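Local coordinates for protein crustacyanin-C1 subunit (PDB 1I4U) that binds the carotenoid astaxanthin as a lipocalin subunit of crustacyanin, giving the lobster carapace its blue colour, at residues G33-F38 / L108-S113; S133-F136 / N141-D144. One frame throughout, in Å; residues are numbered along the deposited sequence.

Interaction 1: G33-F38 / L108-S113; sequences GVWYQF and LETDYS
Trp35 reaches across to Thr110 and Tyr112 with atoms CH2 and CZ2 of its six-membered ring. Trp35 CH2 lies 3.6 Å from Tyr112 O and 3.9 Å from Thr110 OG1. Both oxygens approach the indole obliquely, and the contact is van der Waals. The Trp35 and Thr110 side chains cross at about a right angle. In Trp35, CG is anti to the carbonyl carbon (chi1 -73°), which sends the ring out toward the turn.

The turn is held by its own bonds. Thr110 OG1 accepts a hydrogen bond from Tyr112 N at 3.0 Å, with an N-H...O angle of 160°, forming an ST turn. The same hydroxyl also donates to Tyr115 O, so it is gripped twice. Thr110 CG2 sits 3.6 Å above one face of the Tyr112 ring, offset toward its rim. Further out, Asp111 OD1 accepts hydrogen bonds from the backbone N of Asn114 and of Tyr115. Trp35 NE1 is hydrogen-bonded to Tyr31 O.

Arg138 joins the two sides. It hydrogen-bonds to Val34 O and Tyr112 O, and makes a cation-pi contact with Trp35. This is the characteristic lipocalin cluster: a Gly-X-Trp strand, a Thr-Asp-Tyr turn and an arginine meeting at one end of the barrel.

Interaction 2: S133-F136 / N141-D144; sequences SFIF and NLAD
Leu142 and Ile135 meet through one methyl each, Leu142 CD2 against Ile135 CG2 at 3.5 Å. Leu142 gives the largest share of the buried surface. Both side chains start out toward the opposite segment, and they cross at about a right angle. The contact is therefore a small meeting of branches, not two chains lying alongside each other. The side-chain pair itself is apolar.

In Leu142, CG is anti to the backbone N (chi1 -173°). This extends the side chain from the loop toward strand 128-137, and CD2 is the branch that arrives first. Ile135 answers with its short branch: CG2 is anti to the backbone N, while CG1 lies beside that N and leads CD1 along another direction. The same Leu142 methyl, CD2, also approaches the backbone at Phe136 O, more loosely, at 4.2 Å.

Phe136 takes part through its main chain. Its side chain starts away from the loop and packs on Ala116 and Leu118 of strand 115-123, and on Asn54 and Tyr56 of strand 52-58. A bound methylpentanediol, probably from the crystallisation liquor, lies about 4 Å from this side chain. Neighbouring residues of the strand thus serve opposite faces of the barrel wall, with Ile135 on the outside and Phe136 on the inside.

The loop has its own anchor, since Asn141 O is hydrogen-bonded to the hydroxyls of Ser137 and Ser139. Ala143 follows as the N-cap residue of helix 144-156. Around the methyl pair, Phe38 of strand 33-41 touches both Ile135 and Leu142. On the helix, Val147 packs on Leu142 and Cys150 on Ile135. Cys150 is also disulfide-linked to Cys117 of strand 115-123. The contact thus lies where the start of the lipocalin helix packs on the outer face of the barrel.

The centres of the two interactions are about 8 Å apart. Along the chain, both segments of interaction 1 precede those of interaction 2. Strands 33-41 and 128-137 are antiparallel neighbours in the barrel sheet and join them directly. Phe38 N and Ile135 O, 2.7 Å apart, probably form a hydrogen bond. On the inner face, Trp35 CB packs 3.5 Å from Phe136 CD2. On the outer face, Phe38 CD1 lies 3.7 Å from Leu142 CB. Interaction 1 thus ties a turn to the wall from within, while interaction 2 attaches the approach to helix 144-156 from outside.

Interaction 1: G33-F38 / L108-S113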
loop_
_atom_site.group_PDB
_atom_site.type_symbol
_atom_site.label_atom_id
_atom_site.label_comp_id
_atom_site.label_asym_id
_atom_site.label_seq_id
_atom_site.Cartn_x
_atom_site.Cartn_y
_atom_site.Cartn_z
ATOM N N GLY A 33 -14.738 -11.678 -14.721
ATOM C CA GLY A 33 -14.341 -11.973 -16.077
ATOM C C GLY A 33 -13.074 -11.178 -16.422
ATOM O O GLY A 33 -12.275 -10.758 -15.559
ATOM N N VAL A 34 -12.905 -10.975 -17.722
ATOM C CA VAL A 34 -11.658 -10.419 -18.258
ATOM C C VAL A 34 -11.816 -8.952 -18.563
ATOM O O VAL A 34 -12.758 -8.550 -19.251
ATOM C CB VAL A 34 -11.231 -11.219 -19.504
ATOM C CG1 VAL A 34 -9.970 -10.604 -20.121
ATOM C CG2 VAL A 34 -11.001 -12.671 -19.125
ATOM N N TRP A 35 -10.883 -8.164 -18.039
ATOM C CA TRP A 35 -10.782 -6.738 -18.329
ATOM C C TRP A 35 -9.379 -6.402 -18.853
ATOM O O TRP A 35 -8.387 -6.825 -18.249
ATOM C CB TRP A 35 -10.981 -5.923 -17.076
ATOM C CG TRP A 35 -12.352 -5.817 -16.484
ATOM C CD1 TRP A 35 -12.799 -6.519 -15.403
ATOM C CD2 TRP A 35 -13.418 -4.981 -16.891
ATOM N NE1 TRP A 35 -14.098 -6.157 -15.120
ATOM C CE2 TRP A 35 -14.508 -5.214 -16.022
ATOM C CE3 TRP A 35 -13.550 -4.055 -17.928
ATOM C CZ2 TRP A 35 -15.744 -4.552 -16.133
ATOM C CZ3 TRP A 35 -14.742 -3.396 -18.056
ATOM C CH2 TRP A 35 -15.815 -3.655 -17.175
ATOM N N TYR A 36 -9.290 -5.658 -19.913
ATOM C CA TYR A 36 -8.027 -5.206 -20.461
ATOM C C TYR A 36 -7.761 -3.786 -19.993
ATOM O O TYR A 36 -8.655 -2.955 -19.915
ATOM C CB TYR A 36 -8.093 -5.219 -21.999
ATOM C CG TYR A 36 -8.378 -6.598 -22.556
ATOM C CD1 TYR A 36 -9.669 -7.043 -22.735
ATOM C CD2 TYR A 36 -7.340 -7.483 -22.884
ATOM C CE1 TYR A 36 -9.939 -8.307 -23.237
ATOM C CE2 TYR A 36 -7.608 -8.745 -23.366
ATOM C CZ TYR A 36 -8.920 -9.166 -23.543
ATOM O OH TYR A 36 -9.184 -10.405 -24.029
ATOM N N GLN A 37 -6.509 -3.470 -19.679
ATOM C CA GLN A 37 -6.169 -2.104 -19.280
ATOM C C GLN A 37 -5.978 -1.278 -20.529
ATOM O O GLN A 37 -4.977 -1.454 -21.230
ATOM C CB GLN A 37 -4.888 -2.115 -18.455
ATOM C CG GLN A 37 -4.466 -0.707 -17.965
ATOM C CD GLN A 37 -3.142 -0.866 -17.262
ATOM O OE1 GLN A 37 -2.969 -1.215 -16.092
ATOM N NE2 GLN A 37 -1.999 -0.735 -17.845
ATOM N N PHE A 38 -6.922 -0.368 -20.791
ATOM C CA PHE A 38 -6.863 0.463 -21.983
ATOM C C PHE A 38 -5.844 1.586 -21.848
ATOM O O PHE A 38 -5.139 1.887 -22.805
ATOM C CB PHE A 38 -8.250 1.028 -22.265
ATOM C CG PHE A 38 -8.321 1.956 -23.445
ATOM C CD1 PHE A 38 -8.266 1.458 -24.739
ATOM C CD2 PHE A 38 -8.392 3.316 -23.234
ATOM C CE1 PHE A 38 -8.285 2.307 -25.819
ATOM C CE2 PHE A 38 -8.455 4.163 -24.310
ATOM C CZ PHE A 38 -8.392 3.678 -25.614
ATOM N N LEU A 108 -15.032 4.296 -10.111
ATOM C CA LEU A 108 -15.715 5.591 -10.248
ATOM C C LEU A 108 -16.959 5.480 -11.118
ATOM O O LEU A 108 -17.946 6.201 -10.931
ATOM C CB LEU A 108 -14.771 6.568 -10.927
ATOM C CG LEU A 108 -13.768 7.344 -10.151
ATOM C CD1 LEU A 108 -13.158 8.415 -11.052
ATOM C CD2 LEU A 108 -14.363 8.007 -8.911
ATOM N N GLU A 109 -16.904 4.599 -12.114
ATOM C CA GLU A 109 -17.997 4.429 -13.066
ATOM C C GLU A 109 -17.719 3.136 -13.848
ATOM O O GLU A 109 -16.587 2.862 -14.239
ATOM C CB GLU A 109 -18.124 5.592 -14.038
ATOM C CG GLU A 109 -19.366 5.539 -14.933
ATOM C CD GLU A 109 -19.509 6.763 -15.825
ATOM O OE1 GLU A 109 -19.379 7.885 -15.323
ATOM O OE2 GLU A 109 -19.726 6.596 -17.049
ATOM N N THR A 110 -18.782 2.369 -14.071
ATOM C CA THR A 110 -18.700 1.219 -14.951
ATOM C C THR A 110 -20.091 0.906 -15.523
ATOM O O THR A 110 -21.090 1.161 -14.853
ATOM C CB THR A 110 -18.133 -0.012 -14.257
ATOM O OG1 THR A 110 -17.985 -1.105 -15.187
ATOM C CG2 THR A 110 -19.050 -0.509 -13.156
ATOM N N ASP A 111 -20.108 0.349 -16.709
ATOM C CA ASP A 111 -21.335 -0.242 -17.262
ATOM C C ASP A 111 -21.246 -1.759 -17.264
ATOM O O ASP A 111 -22.162 -2.370 -17.844
ATOM C CB ASP A 111 -21.673 0.311 -18.643
ATOM C CG ASP A 111 -20.767 -0.200 -19.742
ATOM O OD1 ASP A 111 -19.745 -0.821 -19.407
ATOM O OD2 ASP A 111 -21.106 0.051 -20.925
ATOM N N TYR A 112 -20.205 -2.369 -16.718
ATOM C CA TYR A 112 -19.954 -3.786 -16.587
ATOM C C TYR A 112 -19.663 -4.501 -17.913
ATOM O O TYR A 112 -18.846 -5.421 -17.886
ATOM C CB TYR A 112 -21.071 -4.586 -15.872
ATOM C CG TYR A 112 -21.223 -4.025 -14.469
ATOM C CD1 TYR A 112 -20.354 -4.422 -13.487
ATOM C CD2 TYR A 112 -22.189 -3.106 -14.163
ATOM C CE1 TYR A 112 -20.465 -3.918 -12.219
ATOM C CE2 TYR A 112 -22.317 -2.573 -12.873
ATOM C CZ TYR A 112 -21.437 -2.993 -11.894
ATOM O OH TYR A 112 -21.485 -2.526 -10.588
ATOM N N SER A 113 -20.325 -4.122 -18.985
ATOM C CA SER A 113 -20.173 -4.801 -20.270
ATOM C C SER A 113 -19.218 -4.133 -21.231
ATOM O O SER A 113 -18.868 -4.813 -22.226
ATOM C CB SER A 113 -21.542 -4.965 -20.905
ATOM O OG SER A 113 -22.141 -3.774 -21.096
#

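Interaction 2: S133-F136 / N141-D144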
loop_
_atom_site.group_PDB
_atom_site.type_symbol
_atom_site.label_atom_id
_atom_site.label_comp_id
_atom_site.label_asym_id
_atom_site.label_seq_id
_atom_site.Cartn_x
_atom_site.Cartn_y
_atom_site.Cartn_z
ATOM N N SER A 133 -5.013 6.315 -11.854
ATOM C CA SER A 133 -6.252 6.147 -12.553
ATOM C C SER A 133 -6.040 5.169 -13.719
ATOM O O SER A 133 -4.955 5.052 -14.281
ATOM C CB SER A 133 -6.797 7.473 -13.055
ATOM O OG SER A 133 -7.022 8.380 -11.998
ATOM N N PHE A 134 -7.134 4.498 -14.038
ATOM C CA PHE A 134 -7.148 3.433 -15.043
ATOM C C PHE A 134 -8.448 3.466 -15.814
ATOM O O PHE A 134 -9.480 3.700 -15.238
ATOM C CB PHE A 134 -7.019 2.056 -14.418
ATOM C CG PHE A 134 -5.920 1.873 -13.386
ATOM C CD1 PHE A 134 -6.103 2.320 -12.095
ATOM C CD2 PHE A 134 -4.710 1.280 -13.723
ATOM C CE1 PHE A 134 -5.097 2.169 -11.168
ATOM C CE2 PHE A 134 -3.716 1.110 -12.768
ATOM C CZ PHE A 134 -3.914 1.574 -11.499
ATOM N N ILE A 135 -8.354 3.154 -17.106
ATOM C CA ILE A 135 -9.504 2.897 -17.952
ATOM C C ILE A 135 -9.406 1.435 -18.348
ATOM O O ILE A 135 -8.384 1.042 -18.947
ATOM C CB ILE A 135 -9.576 3.833 -19.168
ATOM C CG1 ILE A 135 -9.700 5.298 -18.723
ATOM C CG2 ILE A 135 -10.710 3.516 -20.126
ATOM C CD1 ILE A 135 -9.483 6.310 -19.851
ATOM N N PHE A 136 -10.412 0.665 -17.993
ATOM C CA PHE A 136 -10.525 -0.740 -18.370
ATOM C C PHE A 136 -11.607 -0.948 -19.462
ATOM O O PHE A 136 -12.596 -0.208 -19.486
ATOM C CB PHE A 136 -10.942 -1.560 -17.172
ATOM C CG PHE A 136 -9.944 -1.999 -16.140
ATOM C CD1 PHE A 136 -8.656 -1.472 -16.061
ATOM C CD2 PHE A 136 -10.305 -2.992 -15.204
ATOM C CE1 PHE A 136 -7.726 -1.933 -15.145
ATOM C CE2 PHE A 136 -9.371 -3.482 -14.281
ATOM C CZ PHE A 136 -8.107 -2.933 -14.257
ATOM N N ASN A 141 -9.715 -2.989 -27.654
ATOM C CA ASN A 141 -9.998 -1.621 -28.038
ATOM C C ASN A 141 -11.078 -1.038 -27.158
ATOM O O ASN A 141 -11.812 -1.786 -26.490
ATOM C CB ASN A 141 -10.428 -1.608 -29.515
ATOM C CG ASN A 141 -9.330 -2.101 -30.450
ATOM O OD1 ASN A 141 -8.307 -1.435 -30.546
ATOM N ND2 ASN A 141 -9.530 -3.209 -31.134
ATOM N N LEU A 142 -11.227 0.278 -27.135
ATOM C CA LEU A 142 -12.352 0.903 -26.467
ATOM C C LEU A 142 -12.772 2.125 -27.268
ATOM O O LEU A 142 -11.937 3.001 -27.492
ATOM C CB LEU A 142 -11.985 1.309 -25.040
ATOM C CG LEU A 142 -13.161 1.818 -24.196
ATOM C CD1 LEU A 142 -14.187 0.747 -24.030
ATOM C CD2 LEU A 142 -12.620 2.301 -22.846
ATOM N N ALA A 143 -14.039 2.087 -27.685
ATOM C CA ALA A 143 -14.630 3.185 -28.429
ATOM C C ALA A 143 -14.593 4.516 -27.693
ATOM O O ALA A 143 -14.660 4.575 -26.483
ATOM C CB ALA A 143 -16.062 2.829 -28.807
ATOM N N ASP A 144 -14.450 5.602 -28.441
ATOM C CA ASP A 144 -14.306 6.935 -27.885
ATOM C C ASP A 144 -15.523 7.224 -27.033
ATOM O O ASP A 144 -15.331 7.906 -26.053
ATOM C CB ASP A 144 -14.114 7.937 -29.027
ATOM C CG ASP A 144 -12.794 7.925 -29.747
ATOM O OD1 ASP A 144 -11.900 7.058 -29.612
ATOM O OD2 ASP A 144 -12.568 8.873 -30.560
#